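PDB 7L0Y: VP2 from Primate bocaparvovirus 1, which self-assembles, in 60 copies of capsid protein size variants, into the T=1 icosahedral capsid of human bocavirus 1. Local coordinates for residues 477-481 with 503-507; 172-176 with 312-316; 318-323 with 411-415; 168-172 with 194-200. One frame throughout, in Å; residues are numbered along the deposited sequence.

Contact 1: 477-481 with 503-507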
loop_
_atom_site.group_PDB
_atom_site.type_symbol
_atom_site.label_atom_id
_atom_site.label_comp_id
_atom_site.label_asym_id
_atom_site.label_seq_id
_atom_site.Cartn_x
_atom_site.Cartn_y
_atom_site.Cartn_z
ATOM N N LEU A 477 -29.844 107.402 -1.032
ATOM C CA LEU A 477 -30.383 108.681 -1.461
ATOM C C LEU A 477 -31.437 109.211 -0.502
ATOM O O LEU A 477 -31.806 110.386 -0.599
ATOM C CB LEU A 477 -30.954 108.564 -2.868
ATOM C CG LEU A 477 -29.917 108.226 -3.939
ATOM C CD1 LEU A 477 -30.576 108.083 -5.291
ATOM C CD2 LEU A 477 -28.813 109.263 -3.982
ATOM N N GLY A 478 -31.919 108.383 0.425
ATOM C CA GLY A 478 -32.821 108.873 1.451
ATOM C C GLY A 478 -32.107 109.414 2.674
ATOM O O GLY A 478 -32.753 109.882 3.614
ATOM N N MET A 479 -30.782 109.354 2.686
ATOM C CA MET A 479 -29.996 109.887 3.788
ATOM C C MET A 479 -29.953 111.412 3.729
ATOM O O MET A 479 -30.356 112.034 2.746
ATOM C CB MET A 479 -28.593 109.291 3.775
ATOM C CG MET A 479 -28.638 107.777 3.814
ATOM S SD MET A 479 -29.512 107.160 5.260
ATOM C CE MET A 479 -29.640 105.428 4.862
ATOM N N SER A 480 -29.522 112.016 4.832
ATOM C CA SER A 480 -29.451 113.464 4.951
ATOM C C SER A 480 -28.052 113.896 5.375
ATOM O O SER A 480 -27.228 113.085 5.797
ATOM C CB SER A 480 -30.485 113.994 5.949
ATOM O OG SER A 480 -30.219 113.527 7.253
ATOM N N LEU A 481 -27.790 115.191 5.232
ATOM C CA LEU A 481 -26.517 115.771 5.642
ATOM C C LEU A 481 -26.588 116.247 7.086
ATOM O O LEU A 481 -27.631 116.711 7.551
ATOM C CB LEU A 481 -26.113 116.938 4.739
ATOM C CG LEU A 481 -25.833 116.762 3.244
ATOM C CD1 LEU A 481 -27.085 116.397 2.515
ATOM C CD2 LEU A 481 -25.342 118.050 2.660
ATOM N N THR A 503 -31.665 110.893 11.128
ATOM C CA THR A 503 -32.608 111.849 11.692
ATOM C C THR A 503 -34.051 111.437 11.437
ATOM O O THR A 503 -34.975 112.025 12.005
ATOM C CB THR A 503 -32.342 113.246 11.135
ATOM O OG1 THR A 503 -32.416 113.220 9.707
ATOM C CG2 THR A 503 -30.981 113.721 11.555
ATOM N N SER A 504 -34.272 110.430 10.606
ATOM C CA SER A 504 -35.622 110.006 10.288
ATOM C C SER A 504 -35.751 108.503 10.445
ATOM O O SER A 504 -34.765 107.773 10.557
ATOM C CB SER A 504 -36.034 110.409 8.867
ATOM O OG SER A 504 -35.297 109.709 7.888
ATOM N N TYR A 505 -37.004 108.059 10.449
ATOM C CA TYR A 505 -37.306 106.651 10.654
ATOM C C TYR A 505 -36.897 105.815 9.451
ATOM O O TYR A 505 -36.480 104.662 9.599
ATOM C CB TYR A 505 -38.796 106.504 10.951
ATOM C CG TYR A 505 -39.285 105.096 11.088
ATOM C CD1 TYR A 505 -39.005 104.357 12.218
ATOM C CD2 TYR A 505 -40.054 104.517 10.102
ATOM C CE1 TYR A 505 -39.460 103.081 12.352
ATOM C CE2 TYR A 505 -40.513 103.242 10.227
ATOM C CZ TYR A 505 -40.215 102.524 11.354
ATOM O OH TYR A 505 -40.674 101.237 11.485
ATOM N N ASP A 506 -36.999 106.381 8.250
ATOM C CA ASP A 506 -36.636 105.631 7.057
ATOM C C ASP A 506 -35.130 105.492 6.914
ATOM O O ASP A 506 -34.653 104.520 6.320
ATOM C CB ASP A 506 -37.232 106.289 5.817
ATOM C CG ASP A 506 -38.724 106.076 5.709
ATOM O OD1 ASP A 506 -39.244 105.168 6.388
ATOM O OD2 ASP A 506 -39.381 106.813 4.945
ATOM N N GLN A 507 -34.367 106.444 7.445
ATOM C CA GLN A 507 -32.918 106.302 7.428
ATOM C C GLN A 507 -32.471 105.161 8.324
ATOM O O GLN A 507 -31.373 104.625 8.148
ATOM C CB GLN A 507 -32.263 107.607 7.853
ATOM C CG GLN A 507 -32.508 108.726 6.887
ATOM C CD GLN A 507 -31.973 110.037 7.378
ATOM O OE1 GLN A 507 -31.759 110.223 8.569
ATOM N NE2 GLN A 507 -31.779 110.966 6.468
#
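Q507 joins two parts of the long loop that follows strand 446-462 of the parvovirus capsid fold, its carboxamide docking on the backbone and hydroxyl of G478-S480. One side-chain nitrogen makes the two firm bonds across the contact. Q507 NE2 donates to G478 O (3.2 Å), where it meets a lone pair in the carbonyl plane, and to S480 OG (3.1 Å); both acceptors lie close to the amide plane. S480 OG also has a weak bond to T503 OG1 at 3.3 Å. Beside this polar group the M479 and Q507 side chains run antiparallel alongside each other, with M479 SD 3.8 Å from Q507 CG.

The next shell fixes the amide. Q507 is extended beyond CG (chi2 174°), which carries its carboxamide back to the start of its own segment, where OE1 accepts the backbone N-H groups of T503 and S504. S480 N, although near NE2, is a second donor and turns to T490 OG1 instead. Another copy of the protein packs Y195 on M479, and a third subunit adds P470. At Q507 OE1 the two donors arrive differently: T503 N (2.6 Å) lies nearly along the C=O axis, S504 N (3.2 Å) above the carbonyl plane.

Contact 2: 172-176 with 312-316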
loop_
_atom_site.group_PDB
_atom_site.type_symbol
_atom_site.label_atom_id
_atom_site.label_comp_id
_atom_site.label_asym_id
_atom_site.label_seq_id
_atom_site.Cartn_x
_atom_site.Cartn_y
_atom_site.Cartn_z
ATOM N N ILE A 172 -39.279 94.832 44.972
ATOM C CA ILE A 172 -40.679 94.869 45.359
ATOM C C ILE A 172 -41.312 96.074 44.694
ATOM O O ILE A 172 -40.628 97.033 44.336
ATOM C CB ILE A 172 -40.836 94.938 46.894
ATOM C CG1 ILE A 172 -42.275 94.668 47.315
ATOM C CG2 ILE A 172 -40.445 96.300 47.390
ATOM C CD1 ILE A 172 -42.429 94.460 48.783
ATOM N N GLU A 173 -42.626 96.029 44.529
ATOM C CA GLU A 173 -43.347 97.205 44.068
ATOM C C GLU A 173 -43.527 98.129 45.262
ATOM O O GLU A 173 -44.199 97.778 46.235
ATOM C CB GLU A 173 -44.681 96.793 43.458
ATOM C CG GLU A 173 -45.414 97.899 42.733
ATOM C CD GLU A 173 -46.663 97.394 42.036
ATOM O OE1 GLU A 173 -46.982 96.197 42.191
ATOM O OE2 GLU A 173 -47.321 98.184 41.327
ATOM N N ASN A 174 -42.931 99.318 45.188
ATOM C CA ASN A 174 -42.673 100.084 46.402
ATOM C C ASN A 174 -43.940 100.735 46.928
ATOM O O ASN A 174 -44.114 100.875 48.142
ATOM C CB ASN A 174 -41.601 101.138 46.138
ATOM C CG ASN A 174 -41.045 101.736 47.414
ATOM O OD1 ASN A 174 -40.956 101.065 48.439
ATOM N ND2 ASN A 174 -40.673 103.006 47.354
ATOM N N GLU A 175 -44.833 101.152 46.034
ATOM C CA GLU A 175 -46.074 101.772 46.479
ATOM C C GLU A 175 -46.923 100.786 47.268
ATOM O O GLU A 175 -47.710 101.184 48.134
ATOM C CB GLU A 175 -46.845 102.309 45.275
ATOM C CG GLU A 175 -48.085 103.107 45.614
ATOM C CD GLU A 175 -47.780 104.434 46.277
ATOM O OE1 GLU A 175 -46.616 104.880 46.218
ATOM O OE2 GLU A 175 -48.707 105.033 46.861
ATOM N N LEU A 176 -46.770 99.492 46.990
ATOM C CA LEU A 176 -47.523 98.487 47.732
ATOM C C LEU A 176 -47.033 98.374 49.166
ATOM O O LEU A 176 -47.749 97.859 50.032
ATOM C CB LEU A 176 -47.447 97.135 47.030
ATOM C CG LEU A 176 -48.545 96.900 45.999
ATOM C CD1 LEU A 176 -49.869 97.190 46.656
ATOM C CD2 LEU A 176 -48.374 97.788 44.808
ATOM N N ALA A 312 -49.837 106.736 41.117
ATOM C CA ALA A 312 -48.902 106.628 42.229
ATOM C C ALA A 312 -47.680 105.830 41.804
ATOM O O ALA A 312 -47.173 105.997 40.690
ATOM C CB ALA A 312 -49.570 105.984 43.445
ATOM N N GLY A 313 -47.214 104.942 42.679
ATOM C CA GLY A 313 -46.186 104.003 42.276
ATOM C C GLY A 313 -46.776 102.677 41.847
ATOM O O GLY A 313 -46.047 101.748 41.494
ATOM N N PHE A 314 -48.101 102.568 41.883
ATOM C CA PHE A 314 -48.750 101.354 41.417
ATOM C C PHE A 314 -48.526 101.194 39.926
ATOM O O PHE A 314 -48.786 102.111 39.141
ATOM C CB PHE A 314 -50.250 101.386 41.704
ATOM C CG PHE A 314 -50.593 101.467 43.158
ATOM C CD1 PHE A 314 -50.521 100.347 43.960
ATOM C CD2 PHE A 314 -51.037 102.653 43.712
ATOM C CE1 PHE A 314 -50.848 100.414 45.296
ATOM C CE2 PHE A 314 -51.377 102.722 45.047
ATOM C CZ PHE A 314 -51.279 101.602 45.839
ATOM N N GLY A 315 -48.029 100.039 39.543
ATOM C CA GLY A 315 -48.025 99.679 38.153
ATOM C C GLY A 315 -47.044 100.428 37.272
ATOM O O GLY A 315 -46.363 101.370 37.668
ATOM N N SER A 316 -46.998 99.966 36.028
ATOM C CA SER A 316 -46.109 100.502 35.014
ATOM C C SER A 316 -46.952 100.900 33.814
ATOM O O SER A 316 -48.086 100.447 33.649
ATOM C CB SER A 316 -45.040 99.480 34.622
ATOM O OG SER A 316 -44.194 99.973 33.601
#
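E173, E175 and L176 reach from the turn after strand 161-169 to A312-G315, part of the long insertion between strands 215-232 and 424-429 that probably corresponds to the GH loop of the parvovirus jelly roll. A single hydrogen bond ties the two loops. G315 N donates to E173 OE2 at 2.7 Å, with an N-H...O angle of 168°, and meets the carboxylate oxygen almost end-on to its C-O bond. The glutamate is stretched out, CG opposite its own N, an extended side chain that carries the carboxylate across to the 312-316 loop. The buried carboxylate thereby has a backbone N-H as partner.

The aromatic part centres on F314. E175 CG sits over one face of the ring, 3.5 Å from its centroid and 15° off the normal, a CH-pi contact displaced toward the rim. A bend at chi2 (68°) turns the acid away from the line of the chain, leaving the carboxylate plane steep to the ring and E175 OE2 3.6 Å from A312 CB.

Apolar and backbone packing complete the joint. L176 lies perpendicular to the phenylalanine: its CD1 is at the ring edge, in plane, and its CD2 is 3.4 Å from F314 CD1. E175 CB rests on the backbone of G313, 3.4 Å from its carbonyl carbon.

P235 of a neighbouring subunit packs on E173. Within the chain, L176 packs on L193 of helix 189-195 and N174 on R65 of strand 65-69. From the 312-316 segment, S316 pairs with V298 of strand 296-300.

Contact 3: 318-323 with 411-415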
loop_
_atom_site.group_PDB
_atom_site.type_symbol
_atom_site.label_atom_id
_atom_site.label_comp_id
_atom_site.label_asym_id
_atom_site.label_seq_id
_atom_site.Cartn_x
_atom_site.Cartn_y
_atom_site.Cartn_z
ATOM N N PHE A 318 -48.102 101.192 29.888
ATOM C CA PHE A 318 -48.177 100.317 28.725
ATOM C C PHE A 318 -48.103 101.203 27.487
ATOM O O PHE A 318 -49.053 101.904 27.142
ATOM C CB PHE A 318 -49.454 99.492 28.761
ATOM C CG PHE A 318 -49.600 98.560 27.608
ATOM C CD1 PHE A 318 -49.006 97.315 27.634
ATOM C CD2 PHE A 318 -50.313 98.934 26.490
ATOM C CE1 PHE A 318 -49.138 96.459 26.575
ATOM C CE2 PHE A 318 -50.442 98.085 25.429
ATOM C CZ PHE A 318 -49.855 96.844 25.471
ATOM N N ASP A 319 -46.961 101.174 26.817
ATOM C CA ASP A 319 -46.769 102.016 25.652
ATOM C C ASP A 319 -45.840 101.335 24.652
ATOM O O ASP A 319 -44.880 100.682 25.054
ATOM C CB ASP A 319 -46.206 103.363 26.094
ATOM C CG ASP A 319 -46.083 104.344 24.966
ATOM O OD1 ASP A 319 -47.130 104.785 24.444
ATOM O OD2 ASP A 319 -44.938 104.691 24.604
ATOM N N PRO A 320 -46.105 101.489 23.347
ATOM C CA PRO A 320 -47.276 102.130 22.740
ATOM C C PRO A 320 -48.537 101.280 22.832
ATOM O O PRO A 320 -48.479 100.067 22.686
ATOM C CB PRO A 320 -46.850 102.316 21.286
ATOM C CG PRO A 320 -45.900 101.214 21.043
ATOM C CD PRO A 320 -45.167 100.992 22.328
ATOM N N PRO A 321 -49.659 101.917 23.105
ATOM C CA PRO A 321 -50.922 101.182 23.241
ATOM C C PRO A 321 -51.531 100.718 21.925
ATOM O O PRO A 321 -52.280 99.741 21.897
ATOM C CB PRO A 321 -51.826 102.203 23.930
ATOM C CG PRO A 321 -51.322 103.500 23.442
ATOM C CD PRO A 321 -49.849 103.367 23.250
ATOM N N SER A 322 -51.213 101.417 20.834
ATOM C CA SER A 322 -52.054 101.365 19.640
ATOM C C SER A 322 -51.946 100.029 18.919
ATOM O O SER A 322 -52.813 99.687 18.109
ATOM C CB SER A 322 -51.692 102.514 18.699
ATOM O OG SER A 322 -50.359 102.418 18.233
ATOM N N GLY A 323 -50.897 99.264 19.190
ATOM C CA GLY A 323 -50.731 98.002 18.493
ATOM C C GLY A 323 -50.557 98.225 17.007
ATOM O O GLY A 323 -49.777 99.073 16.567
ATOM N N PRO A 411 -45.088 91.895 21.236
ATOM C CA PRO A 411 -44.744 93.190 21.833
ATOM C C PRO A 411 -44.826 94.321 20.823
ATOM O O PRO A 411 -44.330 94.218 19.703
ATOM C CB PRO A 411 -43.313 92.971 22.325
ATOM C CG PRO A 411 -43.264 91.536 22.630
ATOM C CD PRO A 411 -44.124 90.850 21.616
ATOM N N PHE A 412 -45.470 95.411 21.229
ATOM C CA PHE A 412 -45.794 96.466 20.278
ATOM C C PHE A 412 -44.578 97.287 19.894
ATOM O O PHE A 412 -44.590 97.961 18.862
ATOM C CB PHE A 412 -46.890 97.356 20.846
ATOM C CG PHE A 412 -48.208 96.679 20.933
ATOM C CD1 PHE A 412 -48.458 95.549 20.182
ATOM C CD2 PHE A 412 -49.201 97.168 21.749
ATOM C CE1 PHE A 412 -49.669 94.919 20.250
ATOM C CE2 PHE A 412 -50.413 96.543 21.822
ATOM C CZ PHE A 412 -50.652 95.416 21.071
ATOM N N ASP A 413 -43.520 97.247 20.698
ATOM C CA ASP A 413 -42.288 97.907 20.288
ATOM C C ASP A 413 -41.617 97.161 19.147
ATOM O O ASP A 413 -40.786 97.734 18.439
ATOM C CB ASP A 413 -41.336 98.039 21.474
ATOM C CG ASP A 413 -40.938 96.705 22.052
ATOM O OD1 ASP A 413 -41.515 95.675 21.660
ATOM O OD2 ASP A 413 -40.028 96.682 22.900
ATOM N N GLY A 414 -41.959 95.891 18.956
ATOM C CA GLY A 414 -41.410 95.086 17.887
ATOM C C GLY A 414 -40.390 94.057 18.312
ATOM O O GLY A 414 -39.910 93.305 17.459
ATOM N N SER A 415 -40.040 93.989 19.590
ATOM C CA SER A 415 -39.056 93.018 20.030
ATOM C C SER A 415 -39.687 91.639 20.147
ATOM O O SER A 415 -40.871 91.494 20.440
ATOM C CB SER A 415 -38.447 93.434 21.364
ATOM O OG SER A 415 -39.425 93.443 22.379
#
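The type I beta turn P411-G414 presents F412 to the segment F318-G323, so that one aromatic side chain carries most of this buried contact between two loops of the capsid protein. G323 CA lies over the centre of the F412 ring, 3.4 Å from the centroid and 3° off the normal: a CH-pi contact in which a glycine with no side chain lets its CA come down over the ring centre. At the edge of the same ring, near its plane, P320 O is 3.1 Å from F412 CD2. P320, preceded by a cis peptide bond, also sets its ring against the root of the phenylalanine, CG 4.0 Å from F412 CB. F318 adds a second aromatic side chain. Its CZ approaches F412 CE2 at 3.7 Å, the ring centroids being 5.8 Å apart and the planes at 76°, an oblique pairing. A neighbouring subunit lays P381 on F412.

No hydrogen bond crosses between the loops; polar bonds shape the turn instead. G414 N returns to P411 O, and D413 OD1 accepts S415 N at 3.1 Å in an Asx turn, as well as S415 OG, both from one face of its carboxylate.

F318 pairs through its backbone with F296 of strand 296-300 and packs on V298, while P321 pairs with L280 of strand 279-280. The turn leads directly into strand 416-418.

Contact 4: 168-172 with 194-200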
loop_
_atom_site.group_PDB
_atom_site.type_symbol
_atom_site.label_atom_id
_atom_site.label_comp_id
_atom_site.label_asym_id
_atom_site.label_seq_id
_atom_site.Cartn_x
_atom_site.Cartn_y
_atom_site.Cartn_z
ATOM N N GLY A 168 -28.775 96.123 38.612
ATOM C CA GLY A 168 -29.679 96.413 39.700
ATOM C C GLY A 168 -31.047 95.921 39.315
ATOM O O GLY A 168 -31.311 95.620 38.150
ATOM N N TYR A 169 -31.916 95.829 40.309
ATOM C CA TYR A 169 -33.232 95.271 40.079
ATOM C C TYR A 169 -34.174 95.780 41.146
ATOM O O TYR A 169 -33.758 96.230 42.213
ATOM C CB TYR A 169 -33.194 93.740 40.055
ATOM C CG TYR A 169 -32.701 93.110 41.330
ATOM C CD1 TYR A 169 -33.580 92.770 42.339
ATOM C CD2 TYR A 169 -31.355 92.854 41.520
ATOM C CE1 TYR A 169 -33.138 92.194 43.487
ATOM C CE2 TYR A 169 -30.903 92.282 42.669
ATOM C CZ TYR A 169 -31.795 91.954 43.654
ATOM O OH TYR A 169 -31.348 91.388 44.817
ATOM N N ILE A 170 -35.460 95.706 40.832
ATOM C CA ILE A 170 -36.524 96.166 41.715
ATOM C C ILE A 170 -36.989 94.965 42.530
ATOM O O ILE A 170 -37.562 94.027 41.955
ATOM C CB ILE A 170 -37.671 96.788 40.913
ATOM C CG1 ILE A 170 -37.165 98.027 40.176
ATOM C CG2 ILE A 170 -38.819 97.146 41.816
ATOM C CD1 ILE A 170 -38.095 98.532 39.112
ATOM N N PRO A 171 -36.712 94.915 43.832
ATOM C CA PRO A 171 -37.121 93.744 44.615
ATOM C C PRO A 171 -38.610 93.689 44.903
ATOM O O PRO A 171 -39.163 92.600 45.078
ATOM C CB PRO A 171 -36.293 93.893 45.892
ATOM C CG PRO A 171 -36.096 95.351 46.027
ATOM C CD PRO A 171 -36.018 95.916 44.654
ATOM N N ILE A 172 -39.279 94.832 44.972
ATOM C CA ILE A 172 -40.679 94.869 45.359
ATOM C C ILE A 172 -41.312 96.074 44.694
ATOM O O ILE A 172 -40.628 97.033 44.336
ATOM C CB ILE A 172 -40.836 94.938 46.894
ATOM C CG1 ILE A 172 -42.275 94.668 47.315
ATOM C CG2 ILE A 172 -40.445 96.300 47.390
ATOM C CD1 ILE A 172 -42.429 94.460 48.783
ATOM N N LEU A 194 -43.184 93.010 52.348
ATOM C CA LEU A 194 -41.785 93.292 52.638
ATOM C C LEU A 194 -41.069 92.074 53.195
ATOM O O LEU A 194 -39.908 91.826 52.861
ATOM C CB LEU A 194 -41.670 94.462 53.607
ATOM C CG LEU A 194 -42.033 95.823 53.032
ATOM C CD1 LEU A 194 -41.997 96.870 54.111
ATOM C CD2 LEU A 194 -41.058 96.161 51.929
ATOM N N TYR A 195 -41.741 91.303 54.045
ATOM C CA TYR A 195 -41.089 90.152 54.655
ATOM C C TYR A 195 -40.644 89.145 53.610
ATOM O O TYR A 195 -39.618 88.483 53.776
ATOM C CB TYR A 195 -42.015 89.481 55.660
ATOM C CG TYR A 195 -42.349 90.343 56.835
ATOM C CD1 TYR A 195 -41.426 91.236 57.336
ATOM C CD2 TYR A 195 -43.576 90.244 57.466
ATOM C CE1 TYR A 195 -41.720 92.023 58.406
ATOM C CE2 TYR A 195 -43.877 91.031 58.547
ATOM C CZ TYR A 195 -42.942 91.919 59.014
ATOM O OH TYR A 195 -43.227 92.710 60.095
ATOM N N GLN A 196 -41.418 88.983 52.551
ATOM C CA GLN A 196 -41.090 88.041 51.498
ATOM C C GLN A 196 -40.419 88.692 50.300
ATOM O O GLN A 196 -40.232 88.033 49.276
ATOM C CB GLN A 196 -42.340 87.263 51.102
ATOM C CG GLN A 196 -43.496 88.118 50.763
ATOM C CD GLN A 196 -44.750 87.317 50.575
ATOM O OE1 GLN A 196 -44.802 86.148 50.920
ATOM N NE2 GLN A 196 -45.791 87.960 50.069
ATOM N N MET A 197 -40.080 89.966 50.390
ATOM C CA MET A 197 -39.313 90.606 49.333
ATOM C C MET A 197 -37.982 89.890 49.136
ATOM O O MET A 197 -37.201 89.770 50.087
ATOM C CB MET A 197 -39.072 92.073 49.658
ATOM C CG MET A 197 -38.127 92.746 48.704
ATOM S SD MET A 197 -37.969 94.512 48.993
ATOM C CE MET A 197 -37.109 94.548 50.545
ATOM N N PRO A 198 -37.686 89.414 47.937
ATOM C CA PRO A 198 -36.473 88.630 47.730
ATOM C C PRO A 198 -35.225 89.490 47.711
ATOM O O PRO A 198 -35.262 90.709 47.549
ATOM C CB PRO A 198 -36.711 87.985 46.364
ATOM C CG PRO A 198 -37.552 88.931 45.683
ATOM C CD PRO A 198 -38.461 89.532 46.697
ATOM N N PHE A 199 -34.101 88.821 47.877
ATOM C CA PHE A 199 -32.806 89.458 47.763
ATOM C C PHE A 199 -31.880 88.523 47.016
ATOM O O PHE A 199 -31.832 87.329 47.304
ATOM C CB PHE A 199 -32.261 89.843 49.134
ATOM C CG PHE A 199 -30.876 90.357 49.096
ATOM C CD1 PHE A 199 -30.549 91.402 48.265
ATOM C CD2 PHE A 199 -29.930 89.890 49.975
ATOM C CE1 PHE A 199 -29.278 91.887 48.229
ATOM C CE2 PHE A 199 -28.664 90.391 49.960
ATOM C CZ PHE A 199 -28.339 91.396 49.088
ATOM N N PHE A 200 -31.186 89.062 46.030
ATOM C CA PHE A 200 -30.369 88.272 45.134
ATOM C C PHE A 200 -28.932 88.742 45.192
ATOM O O PHE A 200 -28.644 89.934 45.088
ATOM C CB PHE A 200 -30.890 88.345 43.712
ATOM C CG PHE A 200 -32.236 87.750 43.546
ATOM C CD1 PHE A 200 -32.383 86.393 43.358
ATOM C CD2 PHE A 200 -33.362 88.540 43.596
ATOM C CE1 PHE A 200 -33.617 85.843 43.212
ATOM C CE2 PHE A 200 -34.601 87.989 43.450
ATOM C CZ PHE A 200 -34.730 86.640 43.257
#
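M197, just beyond helix 189-195, packs against both P171 and I172 at the apolar centre, where these two residues follow strand 161-169. Its side chain runs alongside P171, CG 3.5 Å from P171 CB. With CG anti to the backbone N (chi1 172°) and the chain straight on at chi2, M197 SD comes to 3.4 Å from I172 CG2. I172 lies across the methionine and reaches on to the helix end, where its CD1 is 3.8 Å from L194 CD2. P198 continues the row, its CD 3.5 Å from P171 O.

Farther out, Y169 and F200 form an offset edge-to-face pair, the edge of F200 turned to the tyrosine face, with centroids 5.5 Å apart and planes at 74°. Y169 CE1 lies near the plane of the F200 ring. The polar edge is the tyrosine hydroxyl, which accepts F200 N at 2.6 Å and ties F200 to Y169 of strand 161-169.

A neighbouring subunit receives the other flank, its N467 and R469 bonding F199 N and M197 O, and a further subunit sets H492 against F199. Within the subunit, Y169 pairs by backbone bonds with V67 of strand 65-69; on that strand P171 packs on V67 and I172 on R65.

Contacts 2, 3 and 4 are buried, whereas contact 1 is only partly so and lies across the chain's centre from contacts 2 and 4. Contacts 2 and 4 share I172, their centres about 13 Å apart: the chain leaving strand 161-169 is held by the end of helix 189-195 and the segment after it, and then by the 312-316 loop. That loop runs on into contact 3, about 21 Å away between centres. Contact 1 is mainly polar, one amide making several bonds; contact 3 has none across it and rests on aromatic and proline packing; contacts 2 and 4 each add one backbone N-H bond to apolar packing. All four also meet other subunits.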